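Local coordinates for putative extracellular solute-binding protein (Bordetella bronchiseptica, PDB 4P56), which binds (R)- and (S)-mandelate in the crystal and probably delivers such aromatic hydroxy acids to a TRAP transporter as its periplasmic solute-binding component, at residues Gly147-Lys159 with Ile222-Tyr234. Numbering follows the deposited sequence.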
ATOM      1  N   GLY A 147      -0.775   6.356   2.083  1.00 15.31           N
ATOM      2  CA  GLY A 147      -0.206   7.430   2.866  1.00 10.87           C
ATOM      3  C   GLY A 147       0.386   6.951   4.167  1.00 13.01           C
ATOM      4  O   GLY A 147       0.522   5.752   4.390  1.00 14.47           O
ATOM      5  N   PRO A 148       0.767   7.897   5.028  1.00 11.56           N
ATOM      6  CA  PRO A 148       1.357   7.608   6.328  1.00 11.75           C
ATOM      7  C   PRO A 148       0.449   6.698   7.141  1.00  8.63           C
ATOM      8  O   PRO A 148      -0.745   6.990   7.281  1.00 11.76           O
ATOM      9  CB  PRO A 148       1.415   8.978   7.012  1.00 15.66           C
ATOM     10  CG  PRO A 148       1.301   9.975   5.943  1.00 19.03           C
ATOM     11  CD  PRO A 148       0.665   9.345   4.757  1.00 10.56           C
ATOM     12  N   GLY A 149       1.017   5.624   7.670  1.00  8.15           N
ATOM     13  CA  GLY A 149       0.274   4.691   8.507  1.00  7.95           C
ATOM     14  C   GLY A 149       0.052   5.285   9.889  1.00 10.43           C
ATOM     15  O   GLY A 149       0.902   6.003  10.442  1.00  9.92           O
ATOM     16  N   ILE A 150      -1.107   4.986  10.441  1.00 10.14           N
ATOM     17  CA  ILE A 150      -1.506   5.504  11.742  1.00 12.33           C
ATOM     18  C   ILE A 150      -1.825   4.348  12.675  1.00 12.77           C
ATOM     19  O   ILE A 150      -2.313   3.308  12.236  1.00 12.12           O
ATOM     20  CB  ILE A 150      -2.769   6.348  11.582  1.00  9.65           C
ATOM     21  CG1 ILE A 150      -2.430   7.593  10.755  1.00 10.65           C
ATOM     22  CG2 ILE A 150      -3.320   6.704  12.967  1.00 11.51           C
ATOM     23  CD1 ILE A 150      -3.633   8.462  10.367  1.00 10.39           C
ATOM     24  N   ALA A 151      -1.555   4.518  13.965  1.00 11.38           N
ATOM     25  CA  ALA A 151      -1.934   3.504  14.922  1.00 10.02           C
ATOM     26  C   ALA A 151      -3.312   3.815  15.509  1.00 11.50           C
ATOM     27  O   ALA A 151      -3.448   4.698  16.367  1.00 12.58           O
ATOM     28  CB  ALA A 151      -0.884   3.394  16.048  1.00 14.81           C
ATOM     29  N   PHE A 152      -4.323   3.072  15.061  1.00 10.99           N
ATOM     30  CA  PHE A 152      -5.689   3.242  15.564  1.00 12.97           C
ATOM     31  C   PHE A 152      -6.036   2.169  16.594  1.00 15.73           C
ATOM     32  O   PHE A 152      -5.755   0.970  16.396  1.00 15.49           O
ATOM     33  CB  PHE A 152      -6.704   3.099  14.433  1.00 12.27           C
ATOM     34  CG  PHE A 152      -6.652   4.178  13.404  1.00 10.63           C
ATOM     35  CD1 PHE A 152      -7.122   5.450  13.685  1.00 10.96           C
ATOM     36  CD2 PHE A 152      -6.186   3.901  12.121  1.00  9.62           C
ATOM     37  CE1 PHE A 152      -7.113   6.443  12.724  1.00 15.75           C
ATOM     38  CE2 PHE A 152      -6.182   4.908  11.141  1.00 13.19           C
ATOM     39  CZ  PHE A 152      -6.650   6.167  11.435  1.00 11.24           C
ATOM     40  N   THR A 153      -6.683   2.583  17.684  1.00 12.32           N
ATOM     41  CA  THR A 153      -7.153   1.616  18.670  1.00 12.66           C
ATOM     42  C   THR A 153      -8.563   1.931  19.148  1.00 16.79           C
ATOM     43  O   THR A 153      -9.022   3.075  19.118  1.00 15.17           O
ATOM     44  CB  THR A 153      -6.280   1.591  19.889  1.00 18.72           C
ATOM     45  OG1 THR A 153      -6.160   2.924  20.378  1.00 15.12           O
ATOM     46  CG2 THR A 153      -4.916   1.037  19.554  1.00 13.57           C
ATOM     47  N   THR A 154      -9.227   0.893  19.624  1.00 13.46           N
ATOM     48  CA  THR A 154     -10.627   0.985  19.998  1.00 14.29           C
ATOM     49  C   THR A 154     -10.754   1.719  21.327  1.00 21.01           C
ATOM     50  O   THR A 154     -11.530   2.651  21.427  1.00 22.31           O
ATOM     51  CB  THR A 154     -11.241  -0.406  20.069  1.00 15.15           C
ATOM     52  OG1 THR A 154     -11.180  -1.002  18.763  1.00 18.35           O
ATOM     53  CG2 THR A 154     -12.688  -0.350  20.585  1.00 24.08           C
ATOM     54  N   SER A 155      -9.963   1.340  22.328  1.00 20.39           N
ATOM     55  CA  SER A 155     -10.147   1.896  23.665  1.00 22.10           C
ATOM     56  C   SER A 155      -8.848   2.226  24.403  1.00 22.84           C
ATOM     57  O   SER A 155      -8.872   2.773  25.505  1.00 25.49           O
ATOM     58  CB  SER A 155     -10.954   0.908  24.500  1.00 24.92           C
ATOM     59  OG  SER A 155     -10.205  -0.285  24.688  1.00 26.89           O
ATOM     60  N   LYS A 156      -7.710   1.902  23.808  1.00 17.58           N
ATOM     61  CA  LYS A 156      -6.441   2.050  24.503  1.00 21.44           C
ATOM     62  C   LYS A 156      -5.568   3.080  23.812  1.00 18.35           C
ATOM     63  O   LYS A 156      -5.120   2.858  22.697  1.00 26.64           O
ATOM     64  CB  LYS A 156      -5.715   0.707  24.534  1.00 21.38           C
ATOM     65  CG  LYS A 156      -6.445  -0.343  25.353  1.00 32.63           C
ATOM     66  CD  LYS A 156      -5.688  -1.676  25.367  1.00 44.10           C
ATOM     67  CE  LYS A 156      -6.298  -2.646  26.383  1.00 50.91           C
ATOM     68  NZ  LYS A 156      -7.693  -3.067  26.020  1.00 57.61           N
ATOM     69  N   PRO A 157      -5.317   4.210  24.476  1.00 19.83           N
ATOM     70  CA  PRO A 157      -4.479   5.233  23.861  1.00 23.11           C
ATOM     71  C   PRO A 157      -3.045   4.772  23.725  1.00 21.47           C
ATOM     72  O   PRO A 157      -2.555   3.955  24.519  1.00 25.34           O
ATOM     73  CB  PRO A 157      -4.571   6.405  24.835  1.00 26.18           C
ATOM     74  CG  PRO A 157      -4.891   5.790  26.153  1.00 30.26           C
ATOM     75  CD  PRO A 157      -5.709   4.565  25.856  1.00 26.06           C
ATOM     76  N   VAL A 158      -2.383   5.271  22.692  1.00 16.85           N
ATOM     77  CA  VAL A 158      -0.974   4.970  22.476  1.00 15.76           C
ATOM     78  C   VAL A 158      -0.174   6.262  22.563  1.00 17.85           C
ATOM     79  O   VAL A 158      -0.099   7.017  21.599  1.00 21.14           O
ATOM     80  CB  VAL A 158      -0.715   4.319  21.096  1.00 18.52           C
ATOM     81  CG1 VAL A 158       0.780   3.993  20.939  1.00 15.41           C
ATOM     82  CG2 VAL A 158      -1.546   3.061  20.926  1.00 23.17           C
ATOM     83  N   LYS A 159       0.424   6.501  23.723  1.00 22.08           N
ATOM     84  CA  LYS A 159       1.204   7.703  23.966  1.00 25.46           C
ATOM     85  C   LYS A 159       2.656   7.402  24.363  1.00 29.35           C
ATOM     86  O   LYS A 159       3.509   8.258  24.213  1.00 28.49           O
ATOM     87  CB  LYS A 159       0.522   8.547  25.048  1.00 24.65           C
ATOM     88  CG  LYS A 159      -0.816   9.147  24.583  1.00 25.70           C
ATOM     89  CD  LYS A 159      -1.585   9.829  25.721  1.00 32.49           C
ATOM     90  CE  LYS A 159      -2.408   8.827  26.507  1.00 41.23           C
ATOM     91  NZ  LYS A 159      -3.169   9.430  27.647  1.00 52.70           N
ATOM     92  N   ILE A 222     -16.241   2.810  16.030  1.00 17.66           N
ATOM     93  CA  ILE A 222     -15.594   1.852  16.925  1.00 17.06           C
ATOM     94  C   ILE A 222     -14.269   2.407  17.470  1.00 22.15           C
ATOM     95  O   ILE A 222     -13.988   2.356  18.670  1.00 20.36           O
ATOM     96  CB  ILE A 222     -15.244   0.566  16.168  1.00 22.95           C
ATOM     97  CG1 ILE A 222     -16.515  -0.158  15.694  1.00 28.85           C
ATOM     98  CG2 ILE A 222     -14.407  -0.336  17.042  1.00 19.81           C
ATOM     99  CD1 ILE A 222     -16.222  -1.250  14.662  1.00 30.06           C
ATOM    100  N   ILE A 223     -13.437   2.879  16.558  1.00 15.72           N
ATOM    101  CA  ILE A 223     -12.133   3.433  16.902  1.00 19.00           C
ATOM    102  C   ILE A 223     -12.316   4.751  17.671  1.00 18.50           C
ATOM    103  O   ILE A 223     -13.001   5.650  17.200  1.00 20.44           O
ATOM    104  CB  ILE A 223     -11.300   3.693  15.634  1.00 13.21           C
ATOM    105  CG1 ILE A 223     -10.964   2.382  14.911  1.00 14.51           C
ATOM    106  CG2 ILE A 223     -10.020   4.467  15.945  1.00 14.81           C
ATOM    107  CD1 ILE A 223     -10.108   1.397  15.702  1.00 16.41           C
ATOM    108  N   ARG A 224     -11.708   4.852  18.851  1.00 15.60           N
ATOM    109  CA  ARG A 224     -11.741   6.090  19.632  1.00 16.76           C
ATOM    110  C   ARG A 224     -10.369   6.741  19.855  1.00 16.31           C
ATOM    111  O   ARG A 224     -10.275   7.762  20.533  1.00 17.37           O
ATOM    112  CB  ARG A 224     -12.374   5.853  21.016  1.00 18.06           C
ATOM    113  CG  ARG A 224     -13.723   5.164  20.984  1.00 31.89           C
ATOM    114  CD  ARG A 224     -14.769   5.974  20.234  1.00 36.19           C
ATOM    115  NE  ARG A 224     -14.862   7.347  20.721  1.00 43.92           N
ATOM    116  CZ  ARG A 224     -15.723   7.795  21.640  1.00 46.41           C
ATOM    117  NH1 ARG A 224     -16.622   6.991  22.212  1.00 39.21           N
ATOM    118  NH2 ARG A 224     -15.691   9.078  21.981  1.00 49.03           N
ATOM    119  N   HIS A 225      -9.314   6.144  19.307  1.00 17.05           N
ATOM    120  CA  HIS A 225      -7.956   6.604  19.586  1.00 16.26           C
ATOM    121  C   HIS A 225      -7.103   6.473  18.344  1.00 18.30           C
ATOM    122  O   HIS A 225      -7.230   5.506  17.592  1.00 14.62           O
ATOM    123  CB  HIS A 225      -7.343   5.778  20.713  1.00 15.81           C
ATOM    124  CG  HIS A 225      -8.117   5.840  21.998  1.00 16.68           C
ATOM    125  ND1 HIS A 225      -7.897   6.801  22.962  1.00 17.25           N
ATOM    126  CD2 HIS A 225      -9.103   5.046  22.479  1.00 21.55           C
ATOM    127  CE1 HIS A 225      -8.723   6.604  23.976  1.00 18.40           C
ATOM    128  NE2 HIS A 225      -9.476   5.555  23.702  1.00 18.86           N
ATOM    129  N   ALA A 226      -6.265   7.468  18.104  1.00 13.50           N
ATOM    130  CA  ALA A 226      -5.341   7.422  16.974  1.00 16.86           C
ATOM    131  C   ALA A 226      -4.052   8.136  17.344  1.00 14.35           C
ATOM    132  O   ALA A 226      -4.095   9.243  17.905  1.00 16.37           O
ATOM    133  CB  ALA A 226      -5.961   8.102  15.737  1.00 12.52           C
ATOM    134  N   THR A 227      -2.920   7.538  16.977  1.00 14.87           N
ATOM    135  CA  THR A 227      -1.615   8.181  17.149  1.00 13.79           C
ATOM    136  C   THR A 227      -0.932   8.282  15.814  1.00 14.12           C
ATOM    137  O   THR A 227      -0.744   7.291  15.126  1.00 15.28           O
ATOM    138  CB  THR A 227      -0.726   7.420  18.141  1.00 15.62           C
ATOM    139  OG1 THR A 227      -1.392   7.413  19.415  1.00 16.04           O
ATOM    140  CG2 THR A 227       0.652   8.111  18.274  1.00 14.61           C
ATOM    141  N   GLU A 228      -0.612   9.506  15.434  1.00 16.26           N
ATOM    142  CA  GLU A 228       0.026   9.773  14.163  1.00 13.15           C
ATOM    143  C   GLU A 228       1.497   9.990  14.406  1.00 15.65           C
ATOM    144  O   GLU A 228       1.902  10.415  15.480  1.00 14.68           O
ATOM    145  CB  GLU A 228      -0.561  11.019  13.520  1.00 18.51           C
ATOM    146  CG  GLU A 228      -2.029  10.913  13.167  1.00 18.56           C
ATOM    147  CD  GLU A 228      -2.478  12.152  12.451  1.00 18.19           C
ATOM    148  OE1 GLU A 228      -2.934  13.084  13.133  1.00 17.43           O
ATOM    149  OE2 GLU A 228      -2.311  12.228  11.207  1.00 17.71           O
ATOM    150  N   PHE A 229       2.286   9.707  13.375  1.00 17.37           N
ATOM    151  CA  PHE A 229       3.731   9.774  13.448  1.00 17.82           C
ATOM    152  C   PHE A 229       4.232  10.546  12.234  1.00 12.83           C
ATOM    153  O   PHE A 229       3.751  10.327  11.122  1.00 13.57           O
ATOM    154  CB  PHE A 229       4.292   8.360  13.355  1.00 14.40           C
ATOM    155  CG  PHE A 229       4.049   7.515  14.574  1.00 17.59           C
ATOM    156  CD1 PHE A 229       2.846   6.856  14.749  1.00 15.77           C
ATOM    157  CD2 PHE A 229       5.036   7.371  15.534  1.00 18.26           C
ATOM    158  CE1 PHE A 229       2.630   6.079  15.853  1.00 16.35           C
ATOM    159  CE2 PHE A 229       4.820   6.603  16.638  1.00 18.85           C
ATOM    160  CZ  PHE A 229       3.612   5.941  16.791  1.00 14.60           C
ATOM    161  N   PRO A 230       5.224  11.414  12.428  1.00 21.91           N
ATOM    162  CA  PRO A 230       5.777  12.139  11.292  1.00 18.54           C
ATOM    163  C   PRO A 230       6.353  11.196  10.257  1.00 21.03           C
ATOM    164  O   PRO A 230       7.187  10.346  10.571  1.00 19.42           O
ATOM    165  CB  PRO A 230       6.872  13.004  11.924  1.00 29.38           C
ATOM    166  CG  PRO A 230       6.388  13.229  13.328  1.00 40.12           C
ATOM    167  CD  PRO A 230       5.766  11.902  13.708  1.00 35.41           C
ATOM    168  N   GLY A 231       5.893  11.361   9.020  1.00 15.71           N
ATOM    169  CA  GLY A 231       6.334  10.536   7.913  1.00 17.06           C
ATOM    170  C   GLY A 231       5.754   9.142   7.960  1.00 18.07           C
ATOM    171  O   GLY A 231       6.164   8.267   7.182  1.00 12.55           O
ATOM    172  N   GLY A 232       4.814   8.920   8.882  1.00 12.62           N
ATOM    173  CA  GLY A 232       4.128   7.648   8.969  1.00 11.34           C
ATOM    174  C   GLY A 232       4.794   6.626   9.878  1.00 11.72           C
ATOM    175  O   GLY A 232       6.010   6.548   9.987  1.00 14.76           O
ATOM    176  N   LEU A 233       3.974   5.807  10.518  1.00 10.57           N
ATOM    177  CA  LEU A 233       4.484   4.718  11.322  1.00  9.13           C
ATOM    178  C   LEU A 233       5.027   3.614  10.431  1.00  9.69           C
ATOM    179  O   LEU A 233       5.952   2.881  10.817  1.00 11.01           O
ATOM    180  CB  LEU A 233       3.386   4.178  12.234  1.00 14.31           C
ATOM    181  CG  LEU A 233       3.759   2.993  13.131  1.00 14.02           C
ATOM    182  CD1 LEU A 233       4.933   3.345  14.056  1.00 14.80           C
ATOM    183  CD2 LEU A 233       2.581   2.514  13.944  1.00 15.00           C
ATOM    184  N   TYR A 234       4.451   3.504   9.241  1.00 14.03           N
ATOM    185  CA  TYR A 234       4.812   2.475   8.257  1.00 11.72           C
ATOM    186  C   TYR A 234       3.957   2.842   7.031  1.00 10.65           C
ATOM    187  O   TYR A 234       3.135   3.784   7.066  1.00 14.06           O
ATOM    188  CB  TYR A 234       4.415   1.057   8.749  1.00 15.44           C
ATOM    189  CG  TYR A 234       2.934   0.927   8.626  1.00  8.49           C
ATOM    190  CD1 TYR A 234       2.114   1.495   9.568  1.00  7.15           C
ATOM    191  CD2 TYR A 234       2.346   0.341   7.500  1.00  6.56           C
ATOM    192  CE1 TYR A 234       0.751   1.498   9.419  1.00 11.08           C
ATOM    193  CE2 TYR A 234       0.982   0.311   7.357  1.00  6.82           C
ATOM    194  CZ  TYR A 234       0.185   0.907   8.319  1.00  9.29           C
ATOM    195  OH  TYR A 234      -1.193   0.934   8.214  1.00 11.96           O
TER
HETATM  196  O   HOH W   1       0.951   8.672  10.983  1.00 11.97           O
HETATM  197  O   HOH W   2      -3.858   6.727  20.733  1.00 14.64           O
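Pro148 rests its CB on Gly232 CA, 3.6 Å away, where the type II turn Phe229-Gly232 ends. Next door, Gly149 N donates to Tyr234 O, and Gly149 O takes Leu233 N in a nearly straight bond (172°) plus a water that bridges to Phe229 N. With no side chain at Gly149, Tyr234 CE1 comes within 3.4 Å of Gly149 CA, the ring lying close to the mandelate pocket. Ile150 CD1 lies 4.1 Å from Glu228 CG, the two side chains running side by side; the carboxylate goes on to a salt bridge with Arg282. At Ala151 the regular antiparallel ladder begins, its N and O both bonded to Thr227. These are two inner strands of the mixed six-stranded sheet in one lobe of the solute-binding fold, flanked by strands 206-210 and 291-294. Phe152 CD1 meets Ala226 CB at 3.5 Å, while Ile150 CG2 sits over the ring centre. Thr153 faces a classic beta bulge: its O receives Arg224 N and, weakly, His225 N. The chain then folds back over His225, laying Pro157 N above one ring face. Thr227 OG1, set opposite its own carbonyl carbon (chi1 -61°), donates to Val158 O at 2.6 Å, in the carbonyl plane and on a lone pair, and a water links that hydroxyl to Val158 N.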